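Local coordinates for protein laccase (Uncultured bacterium, PDB 4F7K) that probably oxidises phenolic and related substrates with copper ions while reducing molecular oxygen to water, as other laccases do, at residues A[198-212]-A[221-235]. Residues are numbered along the deposited sequence; the frame is centred on the assembly and turned at random.
Sequences PVELEGVEGKVVALD and EFSGLILAPAQRADI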
loop_
_atom_site.group_PDB
_atom_site.type_symbol
_atom_site.label_atom_id
_atom_site.label_comp_id
_atom_site.label_asym_id
_atom_site.label_seq_id
_atom_site.Cartn_x
_atom_site.Cartn_y
_atom_site.Cartn_z
ATOM N N PRO A 198 -13.746 -0.994 -3.155
ATOM C CA PRO A 198 -14.034 -2.372 -3.543
ATOM C C PRO A 198 -13.496 -2.549 -4.939
ATOM O O PRO A 198 -13.617 -1.630 -5.767
ATOM C CB PRO A 198 -15.565 -2.449 -3.593
ATOM C CG PRO A 198 -16.093 -1.053 -3.382
ATOM C CD PRO A 198 -14.909 -0.098 -3.288
ATOM N N VAL A 199 -12.862 -3.682 -5.208
ATOM C CA VAL A 199 -12.314 -3.911 -6.532
ATOM C C VAL A 199 -12.776 -5.251 -7.079
ATOM O O VAL A 199 -12.401 -6.299 -6.549
ATOM C CB VAL A 199 -10.780 -3.885 -6.561
ATOM C CG1 VAL A 199 -10.295 -3.986 -8.008
ATOM C CG2 VAL A 199 -10.237 -2.596 -5.887
ATOM N N GLU A 200 -13.558 -5.198 -8.151
ATOM C CA GLU A 200 -13.962 -6.408 -8.880
ATOM C C GLU A 200 -13.054 -6.641 -10.084
ATOM O O GLU A 200 -12.829 -5.731 -10.903
ATOM C CB GLU A 200 -15.406 -6.304 -9.337
ATOM C CG GLU A 200 -16.409 -6.449 -8.226
ATOM C CD GLU A 200 -16.286 -7.776 -7.447
ATOM O OE1 GLU A 200 -15.934 -8.821 -8.052
ATOM O OE2 GLU A 200 -16.552 -7.772 -6.218
ATOM N N LEU A 201 -12.501 -7.845 -10.172
ATOM C CA LEU A 201 -11.722 -8.221 -11.349
ATOM C C LEU A 201 -12.599 -8.801 -12.410
ATOM O O LEU A 201 -13.439 -9.630 -12.115
ATOM C CB LEU A 201 -10.657 -9.233 -11.000
ATOM C CG LEU A 201 -9.279 -8.658 -10.760
ATOM C CD1 LEU A 201 -9.309 -7.674 -9.660
ATOM C CD2 LEU A 201 -8.393 -9.806 -10.398
ATOM N N GLU A 202 -12.404 -8.385 -13.655
ATOM C CA GLU A 202 -13.102 -9.023 -14.786
ATOM C C GLU A 202 -12.135 -9.571 -15.821
ATOM O O GLU A 202 -11.029 -9.057 -15.962
ATOM C CB GLU A 202 -14.085 -8.053 -15.424
ATOM C CG GLU A 202 -15.228 -7.701 -14.475
ATOM C CD GLU A 202 -16.244 -6.787 -15.084
ATOM O OE1 GLU A 202 -16.136 -6.455 -16.287
ATOM O OE2 GLU A 202 -17.164 -6.397 -14.343
ATOM N N GLY A 203 -12.547 -10.648 -16.504
ATOM C CA GLY A 203 -11.757 -11.260 -17.587
ATOM C C GLY A 203 -10.653 -12.200 -17.148
ATOM O O GLY A 203 -9.872 -12.664 -17.965
ATOM N N VAL A 204 -10.576 -12.475 -15.853
ATOM C CA VAL A 204 -9.557 -13.372 -15.339
ATOM C C VAL A 204 -10.164 -14.301 -14.315
ATOM O O VAL A 204 -11.217 -14.004 -13.743
ATOM C CB VAL A 204 -8.352 -12.644 -14.656
ATOM C CG1 VAL A 204 -7.578 -11.811 -15.650
ATOM C CG2 VAL A 204 -8.819 -11.822 -13.468
ATOM N N GLU A 205 -9.462 -15.404 -14.070
ATOM C CA GLU A 205 -9.874 -16.387 -13.076
ATOM C C GLU A 205 -8.674 -16.868 -12.269
ATOM O O GLU A 205 -7.655 -17.296 -12.826
ATOM C CB GLU A 205 -10.560 -17.588 -13.750
ATOM C CG GLU A 205 -11.457 -18.393 -12.822
ATOM C CD GLU A 205 -12.343 -19.373 -13.567
ATOM O OE1 GLU A 205 -11.818 -20.156 -14.389
ATOM O OE2 GLU A 205 -13.569 -19.365 -13.319
ATOM N N GLY A 206 -8.814 -16.807 -10.952
ATOM C CA GLY A 206 -7.754 -17.219 -10.054
ATOM C C GLY A 206 -8.083 -16.781 -8.651
ATOM O O GLY A 206 -9.260 -16.776 -8.268
ATOM N N LYS A 207 -7.057 -16.374 -7.899
ATOM C CA LYS A 207 -7.180 -16.237 -6.447
ATOM C C LYS A 207 -6.284 -15.182 -5.824
ATOM O O LYS A 207 -5.143 -14.987 -6.255
ATOM C CB LYS A 207 -6.849 -17.571 -5.756
ATOM C CG LYS A 207 -7.591 -18.794 -6.257
ATOM C CD LYS A 207 -9.043 -18.858 -5.784
ATOM C CE LYS A 207 -9.772 -20.032 -6.505
ATOM N NZ LYS A 207 -10.487 -19.538 -7.748
ATOM N N VAL A 208 -6.802 -14.534 -4.778
ATOM C CA VAL A 208 -5.969 -13.752 -3.867
ATOM C C VAL A 208 -4.946 -14.680 -3.206
ATOM O O VAL A 208 -5.326 -15.607 -2.539
ATOM C CB VAL A 208 -6.796 -13.051 -2.754
ATOM C CG1 VAL A 208 -5.883 -12.247 -1.850
ATOM C CG2 VAL A 208 -7.851 -12.113 -3.359
ATOM N N VAL A 209 -3.660 -14.395 -3.379
ATOM C CA VAL A 209 -2.598 -15.191 -2.777
ATOM C C VAL A 209 -1.797 -14.485 -1.674
ATOM O O VAL A 209 -1.065 -15.154 -0.936
ATOM C CB VAL A 209 -1.633 -15.755 -3.843
ATOM C CG1 VAL A 209 -2.395 -16.673 -4.795
ATOM C CG2 VAL A 209 -0.934 -14.576 -4.612
ATOM N N ALA A 210 -1.923 -13.162 -1.566
ATOM C CA ALA A 210 -1.304 -12.406 -0.459
ATOM C C ALA A 210 -2.082 -11.143 -0.089
ATOM O O ALA A 210 -2.795 -10.577 -0.917
ATOM C CB ALA A 210 0.162 -12.037 -0.797
ATOM N N LEU A 211 -1.950 -10.719 1.165
ATOM C CA LEU A 211 -2.445 -9.400 1.575
ATOM C C LEU A 211 -1.345 -8.629 2.299
ATOM O O LEU A 211 -0.645 -9.192 3.167
ATOM C CB LEU A 211 -3.704 -9.495 2.438
ATOM C CG LEU A 211 -4.870 -10.325 1.877
ATOM C CD1 LEU A 211 -5.835 -10.741 2.989
ATOM C CD2 LEU A 211 -5.609 -9.578 0.772
ATOM N N ASP A 212 -1.199 -7.347 1.939
ATOM C CA ASP A 212 -0.192 -6.490 2.566
ATOM C C ASP A 212 1.222 -7.112 2.555
ATOM O O ASP A 212 1.974 -7.038 3.530
ATOM C CB ASP A 212 -0.627 -6.093 3.969
ATOM C CG ASP A 212 -1.894 -5.220 3.967
ATOM O OD1 ASP A 212 -2.401 -4.884 2.880
ATOM O OD2 ASP A 212 -2.373 -4.864 5.060
ATOM N N GLU A 221 -10.950 -16.794 -3.208
ATOM C CA GLU A 221 -11.692 -16.091 -4.256
ATOM C C GLU A 221 -11.474 -14.589 -4.089
ATOM O O GLU A 221 -11.285 -14.093 -2.970
ATOM C CB GLU A 221 -13.190 -16.431 -4.205
ATOM C CG GLU A 221 -13.529 -17.928 -4.049
ATOM C CD GLU A 221 -12.788 -18.844 -5.036
ATOM O OE1 GLU A 221 -12.530 -18.428 -6.198
ATOM O OE2 GLU A 221 -12.469 -19.999 -4.641
ATOM N N PHE A 222 -11.466 -13.864 -5.204
ATOM C CA PHE A 222 -11.194 -12.429 -5.139
ATOM C C PHE A 222 -12.497 -11.617 -5.171
ATOM O O PHE A 222 -12.495 -10.418 -4.948
ATOM C CB PHE A 222 -10.171 -11.979 -6.183
ATOM C CG PHE A 222 -10.457 -12.445 -7.585
ATOM C CD1 PHE A 222 -11.602 -12.025 -8.266
ATOM C CD2 PHE A 222 -9.552 -13.269 -8.244
ATOM C CE1 PHE A 222 -11.849 -12.430 -9.575
ATOM C CE2 PHE A 222 -9.779 -13.676 -9.554
ATOM C CZ PHE A 222 -10.938 -13.258 -10.220
ATOM N N SER A 223 -13.606 -12.299 -5.429
ATOM C CA SER A 223 -14.930 -11.708 -5.318
ATOM C C SER A 223 -15.149 -11.031 -3.957
ATOM O O SER A 223 -14.725 -11.542 -2.920
ATOM C CB SER A 223 -15.992 -12.784 -5.535
ATOM O OG SER A 223 -17.277 -12.204 -5.493
ATOM N N GLY A 224 -15.812 -9.872 -3.977
ATOM C CA GLY A 224 -15.987 -9.055 -2.782
ATOM C C GLY A 224 -14.730 -8.365 -2.254
ATOM O O GLY A 224 -14.785 -7.751 -1.205
ATOM N N LEU A 225 -13.600 -8.444 -2.970
ATOM C CA LEU A 225 -12.348 -7.791 -2.514
ATOM C C LEU A 225 -12.522 -6.301 -2.213
ATOM O O LEU A 225 -13.040 -5.550 -3.047
ATOM C CB LEU A 225 -11.198 -7.955 -3.518
ATOM C CG LEU A 225 -9.821 -7.371 -3.143
ATOM C CD1 LEU A 225 -9.153 -8.104 -1.972
ATOM C CD2 LEU A 225 -8.912 -7.423 -4.382
ATOM N N ILE A 226 -12.085 -5.890 -1.022
ATOM C CA ILE A 226 -12.044 -4.479 -0.672
ATOM C C ILE A 226 -10.655 -4.075 -0.229
ATOM O O ILE A 226 -10.042 -4.775 0.575
ATOM C CB ILE A 226 -13.014 -4.142 0.484
ATOM C CG1 ILE A 226 -14.459 -4.428 0.081
ATOM C CG2 ILE A 226 -12.855 -2.688 0.883
ATOM C CD1 ILE A 226 -15.378 -4.776 1.269
ATOM N N LEU A 227 -10.159 -2.964 -0.771
ATOM C CA LEU A 227 -8.891 -2.400 -0.324
ATOM C C LEU A 227 -9.094 -1.061 0.332
ATOM O O LEU A 227 -9.583 -0.114 -0.307
ATOM C CB LEU A 227 -7.888 -2.277 -1.480
ATOM C CG LEU A 227 -7.546 -3.582 -2.195
ATOM C CD1 LEU A 227 -6.850 -3.218 -3.489
ATOM C CD2 LEU A 227 -6.677 -4.515 -1.317
ATOM N N ALA A 228 -8.765 -0.984 1.625
ATOM C CA ALA A 228 -8.712 0.309 2.288
ATOM C C ALA A 228 -7.413 1.031 1.909
ATOM O O ALA A 228 -6.515 0.423 1.318
ATOM C CB ALA A 228 -8.854 0.164 3.808
ATOM N N PRO A 229 -7.296 2.327 2.256
ATOM C CA PRO A 229 -6.087 3.088 1.913
ATOM C C PRO A 229 -4.811 2.349 2.317
ATOM O O PRO A 229 -4.758 1.868 3.428
ATOM C CB PRO A 229 -6.229 4.393 2.748
ATOM C CG PRO A 229 -7.702 4.549 2.912
ATOM C CD PRO A 229 -8.329 3.168 2.889
ATOM N N ALA A 230 -3.822 2.254 1.410
ATOM C CA ALA A 230 -2.466 1.708 1.685
ATOM C C ALA A 230 -2.394 0.181 1.720
ATOM O O ALA A 230 -1.323 -0.380 1.821
ATOM C CB ALA A 230 -1.854 2.306 2.971
ATOM N N GLN A 231 -3.542 -0.477 1.652
ATOM C CA GLN A 231 -3.649 -1.953 1.618
ATOM C C GLN A 231 -3.308 -2.510 0.238
ATOM O O GLN A 231 -3.504 -1.850 -0.805
ATOM C CB GLN A 231 -5.062 -2.405 2.032
ATOM C CG GLN A 231 -5.346 -2.230 3.545
ATOM C CD GLN A 231 -6.648 -2.895 3.998
ATOM O OE1 GLN A 231 -7.563 -3.060 3.205
ATOM N NE2 GLN A 231 -6.723 -3.285 5.281
ATOM N N ARG A 232 -2.775 -3.723 0.246
ATOM C CA ARG A 232 -2.387 -4.427 -0.968
ATOM C C ARG A 232 -3.052 -5.790 -1.007
ATOM O O ARG A 232 -3.313 -6.412 0.060
ATOM C CB ARG A 232 -0.869 -4.634 -0.983
ATOM C CG ARG A 232 -0.091 -3.461 -1.472
ATOM C CD ARG A 232 0.409 -2.575 -0.343
ATOM N NE ARG A 232 1.376 -3.279 0.476
ATOM C CZ ARG A 232 1.372 -3.292 1.802
ATOM N NH1 ARG A 232 0.478 -2.580 2.469
ATOM N NH2 ARG A 232 2.291 -4.000 2.463
ATOM N N ALA A 233 -3.312 -6.279 -2.219
ATOM C CA ALA A 233 -3.647 -7.676 -2.379
ATOM C C ALA A 233 -2.936 -8.188 -3.618
ATOM O O ALA A 233 -2.949 -7.520 -4.637
ATOM C CB ALA A 233 -5.136 -7.907 -2.476
ATOM N N ASP A 234 -2.299 -9.356 -3.509
ATOM C CA ASP A 234 -1.722 -10.032 -4.679
ATOM C C ASP A 234 -2.723 -11.042 -5.267
ATOM O O ASP A 234 -3.318 -11.824 -4.554
ATOM C CB ASP A 234 -0.414 -10.772 -4.310
ATOM C CG ASP A 234 0.829 -9.901 -4.444
ATOM O OD1 ASP A 234 0.722 -8.643 -4.452
ATOM O OD2 ASP A 234 1.937 -10.472 -4.562
ATOM N N ILE A 235 -2.880 -11.031 -6.579
ATOM C CA ILE A 235 -3.772 -11.947 -7.251
ATOM C C ILE A 235 -3.011 -12.708 -8.330
ATOM O O ILE A 235 -2.298 -12.124 -9.145
ATOM C CB ILE A 235 -4.992 -11.222 -7.843
ATOM C CG1 ILE A 235 -5.994 -10.922 -6.715
ATOM C CG2 ILE A 235 -5.657 -12.047 -8.952
ATOM C CD1 ILE A 235 -6.815 -9.732 -6.907
HETATM O O HOH W 1 -15.352 -6.024 -4.202
#
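Phe-222 packs on Leu-201 and Val-208 in the beta-sandwich of a cupredoxin-like domain, bringing together residues of both sheets: strand 204-211 pairs with 232-235 in one, and strand 197-202 with 226-227 in the other, as in multicopper oxidases. Followed outward, its CB packs on Val-208 CG2 (3.7 Å), CD1 and CE1 lie against Leu-201 CB, CZ meets Val-204 O in the ring plane, and CD2 and CE2 run past Gly-206 O. Leu-201 CD2 stands above the ring, 4.1 Å from its centroid and almost on the normal, in a CH-pi contact; the same methyl meets Ile-235 CG2 tip to tip. With CG wedged between backbone N and carbonyl carbon (chi1 50°), the ring turns inward, while neighbouring Glu-221 lies alongside Lys-207 near the surface. There Lys-207 NZ forms a salt bridge with Glu-221 OE1 (2.8 Å) on the syn side and also donates to Gly-206 O from above the carbonyl plane. A methionine in place of Lys-207 would probably leave the Glu-221 carboxylate without its countercharge and freer to swing away. A classic beta bulge puts Val-209 and Ala-210 opposite Asp-234, whose carboxylate forms a salt bridge with Arg-185 and a hydrogen bond with Thr-98. Glu-200 OE2 takes the Gly-224 N-H through its syn lone pair (3.2 Å) and accepts from a water that also donates to Leu-225 O, tying the type II turn 222-225 to strand 197-202. The Arg-232 guanidinium forms a salt bridge with Asp-374, while Arg-232 N donates to Asp-212 OD1 at 2.9 Å in a nearly straight bond (175°).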